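Side-chain contacts in fibrillarin-like rRNA/tRNA 2'-O-methyltransferase (Methanocaldococcus jannaschii, PDB 1FBN), which probably transfers methyl groups from S-adenosyl-L-methionine to ribose 2'-hydroxyls of rRNA and tRNA, at sites chosen by a guide RNA: residues R50-N53 against K58-A61; G129-N132 against E136-N139; K162-F167 against G225-K230; V69-R74 against V144-E149. All blocks are in the same frame, centred on the assembly; numbering follows the deposited sequence.

Contact 1: residues R50-N53 against K58-A61; sequences RIWN and KLAA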
loop_
_atom_site.group_PDB
_atom_site.type_symbol
_atom_site.label_atom_id
_atom_site.label_comp_id
_atom_site.label_asym_id
_atom_site.label_seq_id
_atom_site.Cartn_x
_atom_site.Cartn_y
_atom_site.Cartn_z
ATOM N N ARG A 50 9.425 2.577 13.233
ATOM C CA ARG A 50 9.630 1.258 12.647
ATOM C C ARG A 50 10.236 1.358 11.258
ATOM O O ARG A 50 9.621 1.916 10.348
ATOM C CB ARG A 50 8.308 0.492 12.560
ATOM C CG ARG A 50 7.628 0.239 13.886
ATOM C CD ARG A 50 6.643 -0.908 13.756
ATOM N NE ARG A 50 5.564 -0.578 12.843
ATOM C CZ ARG A 50 5.114 -1.367 11.871
ATOM N NH1 ARG A 50 5.641 -2.566 11.654
ATOM N NH2 ARG A 50 4.120 -0.944 11.109
ATOM N N ILE A 51 11.440 0.814 11.097
ATOM C CA ILE A 51 12.120 0.829 9.807
ATOM C C ILE A 51 11.280 0.027 8.815
ATOM O O ILE A 51 11.018 -1.157 9.015
ATOM C CB ILE A 51 13.550 0.243 9.916
ATOM C CG1 ILE A 51 14.407 1.118 10.842
ATOM C CG2 ILE A 51 14.192 0.114 8.542
ATOM C CD1 ILE A 51 14.504 2.580 10.436
ATOM N N TRP A 52 10.833 0.718 7.771
ATOM C CA TRP A 52 9.982 0.161 6.718
ATOM C C TRP A 52 10.827 -0.478 5.609
ATOM O O TRP A 52 11.264 0.197 4.678
ATOM C CB TRP A 52 9.129 1.306 6.165
ATOM C CG TRP A 52 7.885 0.924 5.424
ATOM C CD1 TRP A 52 7.469 -0.333 5.077
ATOM C CD2 TRP A 52 6.899 1.829 4.916
ATOM N NE1 TRP A 52 6.284 -0.261 4.377
ATOM C CE2 TRP A 52 5.913 1.055 4.265
ATOM C CE3 TRP A 52 6.756 3.225 4.948
ATOM C CZ2 TRP A 52 4.795 1.630 3.648
ATOM C CZ3 TRP A 52 5.643 3.797 4.333
ATOM C CH2 TRP A 52 4.677 2.998 3.692
ATOM N N ASN A 53 11.018 -1.790 5.704
ATOM C CA ASN A 53 11.832 -2.552 4.754
ATOM C C ASN A 53 11.253 -2.675 3.333
ATOM O O ASN A 53 10.227 -3.325 3.128
ATOM C CB ASN A 53 12.104 -3.946 5.340
ATOM C CG ASN A 53 13.222 -4.697 4.619
ATOM O OD1 ASN A 53 13.612 -4.358 3.502
ATOM N ND2 ASN A 53 13.741 -5.730 5.270
ATOM N N LYS A 58 6.187 -3.558 -0.845
ATOM C CA LYS A 58 6.195 -2.920 -2.159
ATOM C C LYS A 58 5.958 -1.406 -2.088
ATOM O O LYS A 58 6.447 -0.655 -2.939
ATOM C CB LYS A 58 5.160 -3.570 -3.083
ATOM C CG LYS A 58 5.429 -5.036 -3.392
ATOM C CD LYS A 58 4.426 -5.581 -4.400
ATOM C CE LYS A 58 4.520 -7.092 -4.508
ATOM N NZ LYS A 58 4.164 -7.743 -3.210
ATOM N N LEU A 59 5.194 -0.964 -1.088
ATOM C CA LEU A 59 4.919 0.460 -0.914
ATOM C C LEU A 59 6.203 1.168 -0.462
ATOM O O LEU A 59 6.524 2.255 -0.953
ATOM C CB LEU A 59 3.781 0.669 0.091
ATOM C CG LEU A 59 3.319 2.107 0.325
ATOM C CD1 LEU A 59 3.055 2.805 -1.004
ATOM C CD2 LEU A 59 2.071 2.109 1.193
ATOM N N ALA A 60 6.954 0.535 0.442
ATOM C CA ALA A 60 8.225 1.099 0.904
ATOM C C ALA A 60 9.196 1.148 -0.277
ATOM O O ALA A 60 9.933 2.118 -0.446
ATOM C CB ALA A 60 8.812 0.258 2.024
ATOM N N ALA A 61 9.177 0.101 -1.100
ATOM C CA ALA A 61 10.034 0.012 -2.279
ATOM C C ALA A 61 9.742 1.159 -3.245
ATOM O O ALA A 61 10.664 1.760 -3.799
ATOM C CB ALA A 61 9.834 -1.329 -2.975
#
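W52, following R50 and I51 of strand 47-51 in the N-terminal antiparallel sheet, packs on L59 and A60 in helix 58-64, at the passage from that sheet into the methyltransferase fold. The methyl of A60 comes down on one face of the indole: CB sits 3.4 Å from the centroid of the five-membered ring and only 11° off its normal, a CH-pi contact. L59 approaches the other end of the same ring system obliquely, its CG 3.7 Å from W52 CZ2 and its CD2 equally close to CH2. With CG anti to the backbone N (chi1 -160°), W52 swings its indole toward the helix. H91 stacks on W52 as well, and NE1 makes a weak hydrogen bond to S57 OG. An alanine here is likely to open a gap beside A60 and L59 and rob H91 of its stacking partner. L59 in turn touches T88, predicted to bind S-adenosyl-L-methionine, so W52 backs a residue that lies against the predicted cofactor site. No hydrogen bond joins the two segments: across them the indole is held by shape and dispersion, with the A60 methyl over its face and L59 at its far end.

Contact 2: residues G129-N132 against E136-N139; sequences GDAN and EYAN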
loop_
_atom_site.group_PDB
_atom_site.type_symbol
_atom_site.label_atom_id
_atom_site.label_comp_id
_atom_site.label_asym_id
_atom_site.label_seq_id
_atom_site.Cartn_x
_atom_site.Cartn_y
_atom_site.Cartn_z
ATOM N N GLY A 129 -13.426 -11.560 2.380
ATOM C CA GLY A 129 -14.184 -11.404 1.154
ATOM C C GLY A 129 -13.390 -11.620 -0.111
ATOM O O GLY A 129 -12.201 -11.935 -0.080
ATOM N N ASP A 130 -14.076 -11.465 -1.235
ATOM C CA ASP A 130 -13.492 -11.631 -2.558
ATOM C C ASP A 130 -13.498 -10.250 -3.193
ATOM O O ASP A 130 -14.561 -9.674 -3.414
ATOM C CB ASP A 130 -14.362 -12.605 -3.370
ATOM C CG ASP A 130 -13.810 -12.902 -4.761
ATOM O OD1 ASP A 130 -12.904 -12.189 -5.244
ATOM O OD2 ASP A 130 -14.315 -13.860 -5.388
ATOM N N ALA A 131 -12.312 -9.723 -3.487
ATOM C CA ALA A 131 -12.194 -8.398 -4.091
ATOM C C ALA A 131 -12.877 -8.313 -5.452
ATOM O O ALA A 131 -13.145 -7.217 -5.943
ATOM C CB ALA A 131 -10.738 -7.993 -4.208
ATOM N N ASN A 132 -13.156 -9.468 -6.052
ATOM C CA ASN A 132 -13.819 -9.519 -7.349
ATOM C C ASN A 132 -15.337 -9.360 -7.201
ATOM O O ASN A 132 -16.063 -9.268 -8.193
ATOM C CB ASN A 132 -13.474 -10.829 -8.062
ATOM C CG ASN A 132 -13.840 -10.807 -9.530
ATOM O OD1 ASN A 132 -13.586 -9.824 -10.236
ATOM N ND2 ASN A 132 -14.444 -11.893 -10.002
ATOM N N GLU A 136 -20.476 -7.410 -2.064
ATOM C CA GLU A 136 -20.675 -8.225 -0.872
ATOM C C GLU A 136 -20.274 -7.531 0.427
ATOM O O GLU A 136 -20.840 -7.820 1.482
ATOM C CB GLU A 136 -19.962 -9.572 -1.004
ATOM C CG GLU A 136 -20.603 -10.515 -2.018
ATOM C CD GLU A 136 -20.030 -11.929 -1.971
ATOM O OE1 GLU A 136 -18.880 -12.101 -1.517
ATOM O OE2 GLU A 136 -20.730 -12.875 -2.396
ATOM N N TYR A 137 -19.294 -6.635 0.363
ATOM C CA TYR A 137 -18.870 -5.906 1.559
ATOM C C TYR A 137 -19.176 -4.401 1.507
ATOM O O TYR A 137 -18.645 -3.621 2.302
ATOM C CB TYR A 137 -17.387 -6.160 1.872
ATOM C CG TYR A 137 -16.437 -6.057 0.698
ATOM C CD1 TYR A 137 -15.913 -4.826 0.305
ATOM C CD2 TYR A 137 -16.019 -7.201 0.012
ATOM C CE1 TYR A 137 -14.991 -4.738 -0.739
ATOM C CE2 TYR A 137 -15.099 -7.125 -1.032
ATOM C CZ TYR A 137 -14.588 -5.893 -1.404
ATOM O OH TYR A 137 -13.671 -5.812 -2.434
ATOM N N ALA A 138 -20.082 -4.013 0.610
ATOM C CA ALA A 138 -20.465 -2.613 0.444
ATOM C C ALA A 138 -21.236 -2.017 1.628
ATOM O O ALA A 138 -21.317 -0.796 1.759
ATOM C CB ALA A 138 -21.236 -2.423 -0.859
ATOM N N ASN A 139 -21.823 -2.866 2.470
ATOM C CA ASN A 139 -22.546 -2.376 3.645
ATOM C C ASN A 139 -21.608 -2.253 4.857
ATOM O O ASN A 139 -22.057 -1.972 5.971
ATOM C CB ASN A 139 -23.735 -3.283 3.996
ATOM C CG ASN A 139 -24.979 -2.990 3.158
ATOM O OD1 ASN A 139 -25.058 -1.980 2.461
ATOM N ND2 ASN A 139 -25.963 -3.874 3.242
HETATM O O HOH W 1 -16.690 -10.321 -1.392
#
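Y137 runs edge-on along the backbone of D130 and A131, and its ring is best followed outward from CB. That carbon points toward 129-132, and a chi1 of 47° puts CG between the backbone N and the carbonyl carbon, which lays the CD2-CE2 edge of the ring against G129 and D130. CD2 comes next, 4.7 Å from the CA of G129; a CB on that glycine would stand tight against it. Further out, CE2 lies 3.5 Å from D130 O, which meets the ring at its edge, near the plane. The tip, OH, reaches 3.4 Å from A131 CA and donates a hydrogen bond to N163 OD1, while N163 ND2 bonds to A131 O, so one amide of helix 156-167 holds both segments. The loop follows strand 124-128 of the Rossmann-like methyltransferase sheet, and D130 and A131 are predicted to bind S-adenosyl-L-methionine. Here D130 forms an Asx turn: N132 N donates a hydrogen bond to D130 OD1 at 2.8 Å, coming from above the carboxylate plane, 49° out of it. A leucine in place of Y137 would probably leave N163 OD1 without its hydroxyl partner and open a gap along the D130-A131 backbone. Beside the ring a water accepts from D130 N at 2.9 Å and lies 2.8 Å from E136 OE1, bridging the two segments.

Contact 3: residues K162-F167 against G225-K230; sequences KNAKWF and GIWEGK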
loop_
_atom_site.group_PDB
_atom_site.type_symbol
_atom_site.label_atom_id
_atom_site.label_comp_id
_atom_site.label_asym_id
_atom_site.label_seq_id
_atom_site.Cartn_x
_atom_site.Cartn_y
_atom_site.Cartn_z
ATOM N N LYS A 162 -13.411 -1.895 -10.489
ATOM C CA LYS A 162 -14.672 -2.337 -9.898
ATOM C C LYS A 162 -14.809 -1.794 -8.470
ATOM O O LYS A 162 -15.860 -1.277 -8.087
ATOM C CB LYS A 162 -14.735 -3.866 -9.895
ATOM C CG LYS A 162 -16.134 -4.432 -9.796
ATOM C CD LYS A 162 -16.124 -5.957 -9.775
ATOM C CE LYS A 162 -15.442 -6.542 -10.996
ATOM N NZ LYS A 162 -15.461 -8.023 -10.948
ATOM N N ASN A 163 -13.731 -1.886 -7.700
ATOM C CA ASN A 163 -13.730 -1.400 -6.328
ATOM C C ASN A 163 -13.756 0.124 -6.246
ATOM O O ASN A 163 -14.282 0.685 -5.288
ATOM C CB ASN A 163 -12.537 -1.971 -5.564
ATOM C CG ASN A 163 -12.789 -3.386 -5.072
ATOM O OD1 ASN A 163 -13.198 -3.585 -3.926
ATOM N ND2 ASN A 163 -12.562 -4.373 -5.936
ATOM N N ALA A 164 -13.194 0.786 -7.257
ATOM C CA ALA A 164 -13.174 2.245 -7.309
ATOM C C ALA A 164 -14.594 2.769 -7.538
ATOM O O ALA A 164 -15.017 3.735 -6.898
ATOM C CB ALA A 164 -12.246 2.724 -8.418
ATOM N N LYS A 165 -15.330 2.115 -8.438
ATOM C CA LYS A 165 -16.710 2.498 -8.739
ATOM C C LYS A 165 -17.544 2.398 -7.471
ATOM O O LYS A 165 -18.325 3.291 -7.154
ATOM C CB LYS A 165 -17.325 1.572 -9.796
ATOM C CG LYS A 165 -16.794 1.720 -11.219
ATOM C CD LYS A 165 -17.464 0.673 -12.113
ATOM C CE LYS A 165 -16.909 0.643 -13.530
ATOM N NZ LYS A 165 -17.297 1.843 -14.309
ATOM N N TRP A 166 -17.358 1.307 -6.738
ATOM C CA TRP A 166 -18.094 1.078 -5.509
ATOM C C TRP A 166 -17.700 1.941 -4.318
ATOM O O TRP A 166 -18.566 2.541 -3.682
ATOM C CB TRP A 166 -17.989 -0.394 -5.096
ATOM C CG TRP A 166 -18.945 -1.284 -5.810
ATOM C CD1 TRP A 166 -18.725 -1.962 -6.973
ATOM C CD2 TRP A 166 -20.297 -1.580 -5.421
ATOM N NE1 TRP A 166 -19.854 -2.658 -7.337
ATOM C CE2 TRP A 166 -20.834 -2.440 -6.404
ATOM C CE3 TRP A 166 -21.106 -1.197 -4.340
ATOM C CZ2 TRP A 166 -22.148 -2.927 -6.342
ATOM C CZ3 TRP A 166 -22.412 -1.681 -4.276
ATOM C CH2 TRP A 166 -22.917 -2.537 -5.273
ATOM N N PHE A 167 -16.397 2.047 -4.056
ATOM C CA PHE A 167 -15.908 2.760 -2.877
ATOM C C PHE A 167 -15.051 4.020 -2.993
ATOM O O PHE A 167 -14.993 4.800 -2.042
ATOM C CB PHE A 167 -15.156 1.765 -1.988
ATOM C CG PHE A 167 -15.881 0.472 -1.786
ATOM C CD1 PHE A 167 -17.057 0.428 -1.049
ATOM C CD2 PHE A 167 -15.410 -0.698 -2.361
ATOM C CE1 PHE A 167 -17.755 -0.768 -0.891
ATOM C CE2 PHE A 167 -16.099 -1.897 -2.209
ATOM C CZ PHE A 167 -17.274 -1.932 -1.473
ATOM N N GLY A 225 -3.089 6.709 -9.505
ATOM C CA GLY A 225 -3.979 7.487 -10.344
ATOM C C GLY A 225 -5.111 8.124 -9.568
ATOM O O GLY A 225 -5.499 7.629 -8.507
ATOM N N ILE A 226 -5.596 9.259 -10.066
ATOM C CA ILE A 226 -6.711 9.962 -9.432
ATOM C C ILE A 226 -7.997 9.467 -10.078
ATOM O O ILE A 226 -8.093 9.395 -11.304
ATOM C CB ILE A 226 -6.621 11.494 -9.612
ATOM C CG1 ILE A 226 -5.314 12.013 -9.025
ATOM C CG2 ILE A 226 -7.794 12.177 -8.915
ATOM C CD1 ILE A 226 -5.245 13.529 -8.896
ATOM N N TRP A 227 -8.966 9.101 -9.244
ATOM C CA TRP A 227 -10.250 8.601 -9.717
ATOM C C TRP A 227 -11.148 9.734 -10.194
ATOM O O TRP A 227 -11.653 10.519 -9.393
ATOM C CB TRP A 227 -10.939 7.821 -8.601
ATOM C CG TRP A 227 -12.260 7.225 -8.985
ATOM C CD1 TRP A 227 -13.470 7.487 -8.412
ATOM C CD2 TRP A 227 -12.501 6.235 -9.998
ATOM N NE1 TRP A 227 -14.450 6.720 -8.998
ATOM C CE2 TRP A 227 -13.883 5.943 -9.973
ATOM C CE3 TRP A 227 -11.684 5.563 -10.919
ATOM C CZ2 TRP A 227 -14.468 5.008 -10.836
ATOM C CZ3 TRP A 227 -12.265 4.632 -11.775
ATOM C CH2 TRP A 227 -13.645 4.365 -11.726
ATOM N N GLU A 228 -11.339 9.809 -11.508
ATOM C CA GLU A 228 -12.171 10.841 -12.115
ATOM C C GLU A 228 -13.638 10.417 -12.055
ATOM O O GLU A 228 -14.499 11.189 -11.640
ATOM C CB GLU A 228 -11.764 11.065 -13.580
ATOM C CG GLU A 228 -10.255 11.176 -13.846
ATOM C CD GLU A 228 -9.632 12.458 -13.315
ATOM O OE1 GLU A 228 -9.684 13.487 -14.024
ATOM O OE2 GLU A 228 -9.072 12.432 -12.199
ATOM N N GLY A 229 -13.905 9.180 -12.470
ATOM C CA GLY A 229 -15.261 8.658 -12.472
ATOM C C GLY A 229 -15.446 7.638 -13.579
ATOM O O GLY A 229 -14.463 7.145 -14.131
ATOM N N LYS A 230 -16.699 7.330 -13.918
ATOM C CA LYS A 230 -17.006 6.359 -14.975
ATOM C C LYS A 230 -16.580 6.831 -16.367
ATOM O O LYS A 230 -17.278 7.698 -16.938
ATOM C CB LYS A 230 -18.503 6.018 -14.988
ATOM C CG LYS A 230 -18.944 5.020 -13.928
ATOM C CD LYS A 230 -18.831 5.587 -12.524
ATOM C CE LYS A 230 -19.317 4.585 -11.499
ATOM N NZ LYS A 230 -20.728 4.179 -11.750
ATOM O OXT LYS A 230 -15.557 6.317 -16.874
#
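The indole of W227 is covered on both faces. On one, A164 CB stands 3.6 Å from the centroid of the six-membered ring and just 4° off the normal, a nearly axial CH-pi contact; on the other, the backbone N of G229, two residues further along its own chain, lies 4.0 Å above the plane, over the centre. Around the rings, W227 NE1 comes within 3.7 Å of A164 O, and CZ2 lies obliquely to the start of K165, 3.9 Å from its backbone N. With chi1 at -178°, CG is anti to the backbone N and the ring reaches out to the helix. Beyond CZ2 the packing passes to two lysine chains that cross at a slant. K165 CG rests 3.8 Å from K230 CE, and a bend at chi4 (-71°) brings K165 NZ to 3.6 Å from K230 CG. The two ammonium groups do not touch, their NZ atoms being 4.9 Å apart. With G229 and K230 poorly ordered, the G229 face and the lysine pair are less certain than the A164 contact. Strand 220-227 runs antiparallel between 172-179 and 205-212, and F205 of the latter meets both W227 and A164. Helix 156-167 thus lies across the sheet: A164 faces these later strands, while N163 touches L79, L81 and I147 of 77-81 and 144-149.

Contact 4: residues V69-R74 against V144-E149; sequences VMPIKR and VDVIYE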
loop_
_atom_site.group_PDB
_atom_site.type_symbol
_atom_site.label_atom_id
_atom_site.label_comp_id
_atom_site.label_asym_id
_atom_site.label_seq_id
_atom_site.Cartn_x
_atom_site.Cartn_y
_atom_site.Cartn_z
ATOM N N VAL A 69 3.896 10.986 -5.441
ATOM C CA VAL A 69 2.502 11.166 -5.051
ATOM C C VAL A 69 2.105 10.093 -4.037
ATOM O O VAL A 69 1.955 8.922 -4.388
ATOM C CB VAL A 69 1.546 11.072 -6.276
ATOM C CG1 VAL A 69 0.118 11.410 -5.863
ATOM C CG2 VAL A 69 2.015 11.996 -7.389
HETATM N N MSE A 70 1.992 10.488 -2.772
HETATM C CA MSE A 70 1.587 9.572 -1.706
HETATM C C MSE A 70 0.325 10.163 -1.085
HETATM O O MSE A 70 0.392 11.049 -0.230
HETATM C CB MSE A 70 2.700 9.416 -0.663
HETATM C CG MSE A 70 2.302 8.586 0.555
HETATM SE SE MSE A 70 1.641 6.967 0.138
HETATM C CE MSE A 70 1.938 6.118 1.676
ATOM N N PRO A 71 -0.849 9.698 -1.545
ATOM C CA PRO A 71 -2.171 10.141 -1.089
ATOM C C PRO A 71 -2.641 9.692 0.300
ATOM O O PRO A 71 -3.579 10.269 0.846
ATOM C CB PRO A 71 -3.088 9.628 -2.193
ATOM C CG PRO A 71 -2.435 8.345 -2.586
ATOM C CD PRO A 71 -0.976 8.722 -2.644
ATOM N N ILE A 72 -2.010 8.669 0.866
ATOM C CA ILE A 72 -2.399 8.185 2.185
ATOM C C ILE A 72 -1.971 9.182 3.257
ATOM O O ILE A 72 -0.782 9.408 3.466
ATOM C CB ILE A 72 -1.797 6.788 2.478
ATOM C CG1 ILE A 72 -2.334 5.772 1.463
ATOM C CG2 ILE A 72 -2.125 6.351 3.913
ATOM C CD1 ILE A 72 -1.728 4.388 1.574
ATOM N N LYS A 73 -2.957 9.784 3.916
ATOM C CA LYS A 73 -2.722 10.771 4.969
ATOM C C LYS A 73 -3.130 10.211 6.338
ATOM O O LYS A 73 -3.589 9.072 6.437
ATOM C CB LYS A 73 -3.525 12.042 4.671
ATOM C CG LYS A 73 -3.312 12.631 3.284
ATOM C CD LYS A 73 -1.925 13.224 3.115
ATOM C CE LYS A 73 -1.796 13.955 1.784
ATOM N NZ LYS A 73 -0.506 14.691 1.674
ATOM N N ARG A 74 -2.991 11.029 7.383
ATOM C CA ARG A 74 -3.331 10.620 8.747
ATOM C C ARG A 74 -4.792 10.252 8.941
ATOM O O ARG A 74 -5.103 9.302 9.658
ATOM C CB ARG A 74 -2.965 11.707 9.762
ATOM C CG ARG A 74 -1.480 11.889 9.989
ATOM C CD ARG A 74 -1.210 13.074 10.902
ATOM N NE ARG A 74 -0.805 12.680 12.250
ATOM C CZ ARG A 74 -1.593 12.737 13.318
ATOM N NH1 ARG A 74 -2.841 13.169 13.203
ATOM N NH2 ARG A 74 -1.131 12.378 14.509
ATOM N N VAL A 144 -14.056 5.443 0.525
ATOM C CA VAL A 144 -12.646 5.605 0.858
ATOM C C VAL A 144 -11.913 6.679 0.065
ATOM O O VAL A 144 -12.343 7.080 -1.016
ATOM C CB VAL A 144 -11.878 4.255 0.723
ATOM C CG1 VAL A 144 -12.528 3.184 1.604
ATOM C CG2 VAL A 144 -11.841 3.801 -0.729
ATOM N N ASP A 145 -10.794 7.132 0.623
ATOM C CA ASP A 145 -9.953 8.153 0.000
ATOM C C ASP A 145 -8.905 7.506 -0.895
ATOM O O ASP A 145 -8.503 8.067 -1.910
ATOM C CB ASP A 145 -9.237 8.966 1.077
ATOM C CG ASP A 145 -10.194 9.624 2.038
ATOM O OD1 ASP A 145 -10.827 10.622 1.641
ATOM O OD2 ASP A 145 -10.325 9.139 3.180
ATOM N N VAL A 146 -8.460 6.318 -0.500
ATOM C CA VAL A 146 -7.437 5.604 -1.245
ATOM C C VAL A 146 -7.689 4.100 -1.281
ATOM O O VAL A 146 -8.215 3.518 -0.335
ATOM C CB VAL A 146 -6.029 5.820 -0.593
ATOM C CG1 VAL A 146 -4.944 5.087 -1.384
ATOM C CG2 VAL A 146 -5.696 7.304 -0.496
ATOM N N ILE A 147 -7.361 3.490 -2.412
ATOM C CA ILE A 147 -7.455 2.044 -2.546
ATOM C C ILE A 147 -6.030 1.611 -2.863
ATOM O O ILE A 147 -5.383 2.184 -3.746
ATOM C CB ILE A 147 -8.375 1.589 -3.704
ATOM C CG1 ILE A 147 -9.838 1.908 -3.389
ATOM C CG2 ILE A 147 -8.227 0.084 -3.918
ATOM C CD1 ILE A 147 -10.805 1.486 -4.484
ATOM N N TYR A 148 -5.510 0.680 -2.071
ATOM C CA TYR A 148 -4.171 0.147 -2.290
ATOM C C TYR A 148 -4.372 -1.304 -2.696
ATOM O O TYR A 148 -4.980 -2.076 -1.954
ATOM C CB TYR A 148 -3.322 0.214 -1.013
ATOM C CG TYR A 148 -1.932 -0.363 -1.188
ATOM C CD1 TYR A 148 -0.872 0.438 -1.625
ATOM C CD2 TYR A 148 -1.680 -1.719 -0.952
ATOM C CE1 TYR A 148 0.403 -0.096 -1.825
ATOM C CE2 TYR A 148 -0.408 -2.263 -1.147
ATOM C CZ TYR A 148 0.627 -1.445 -1.584
ATOM O OH TYR A 148 1.883 -1.968 -1.777
ATOM N N GLU A 149 -3.853 -1.671 -3.863
ATOM C CA GLU A 149 -3.999 -3.031 -4.358
ATOM C C GLU A 149 -2.681 -3.738 -4.666
ATOM O O GLU A 149 -1.804 -3.192 -5.333
ATOM C CB GLU A 149 -4.896 -3.042 -5.591
ATOM C CG GLU A 149 -5.129 -4.430 -6.153
ATOM C CD GLU A 149 -6.094 -4.445 -7.314
ATOM O OE1 GLU A 149 -6.945 -3.537 -7.397
ATOM O OE2 GLU A 149 -6.011 -5.376 -8.138
#
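V146 has CG1 anti to its backbone nitrogen (chi1 -179°) and CG2 beside that nitrogen, which points CG1 at I72 and CG2 chiefly at P71. On the facing loop, I72 turns CG1 anti to its carbonyl carbon (chi1 -62°), which brings the longer branch round to V146, although the CB itself does not aim straight at the strand. I72 CG1 then meets V146 CG1 at 3.9 Å, with the two side chains at about a right angle. The other methyl of V146 packs on the proline: CG2 lies 3.9 Å from P71 CB and 4.0 Å from P71 CG, and P71 O is equally near at 3.9 Å. One valine therefore fills the corner between two consecutive loop residues, in a mainly apolar fit with no hydrogen bond between the segments. The nearest CA atoms, of I72 and V146, are 6.6 Å apart. Just before V146 the chain turns a corner at D145, whose carboxylate forms a salt bridge with K169 and accepts from the backbone N of K77. Strand 144-149 sits between parallel neighbours 77-81 and 172-179. The loop 69-74 leads into 77-81 and covers the V146 side of the sheet, with I72 on I78 and P71 on Y173; I147 points the other way, onto L160 and N163 of helix 156-167.

Overall arrangement
Contacts 1 and 2 lie on opposite sides of the chain's centre, their own centres 28 Å apart, yet both border the predicted S-adenosyl-L-methionine site: contact 2 holds D130 and A131, and in contact 1 the L59 side chain is about 4 Å from that of T88. Contact 4 lies between them in the fold and touches contact 1, with L59 CD2 4.0 Å from the CE of selenomethionine M70. It also joins contact 3, where F167 O and V144 N are 2.8 Å apart, a probable hydrogen bond. Contact 3 meets contact 2 through N132 OD1 and K162 NZ, 2.7 Å apart; its A164 side chain stays about 12 Å from that of A131.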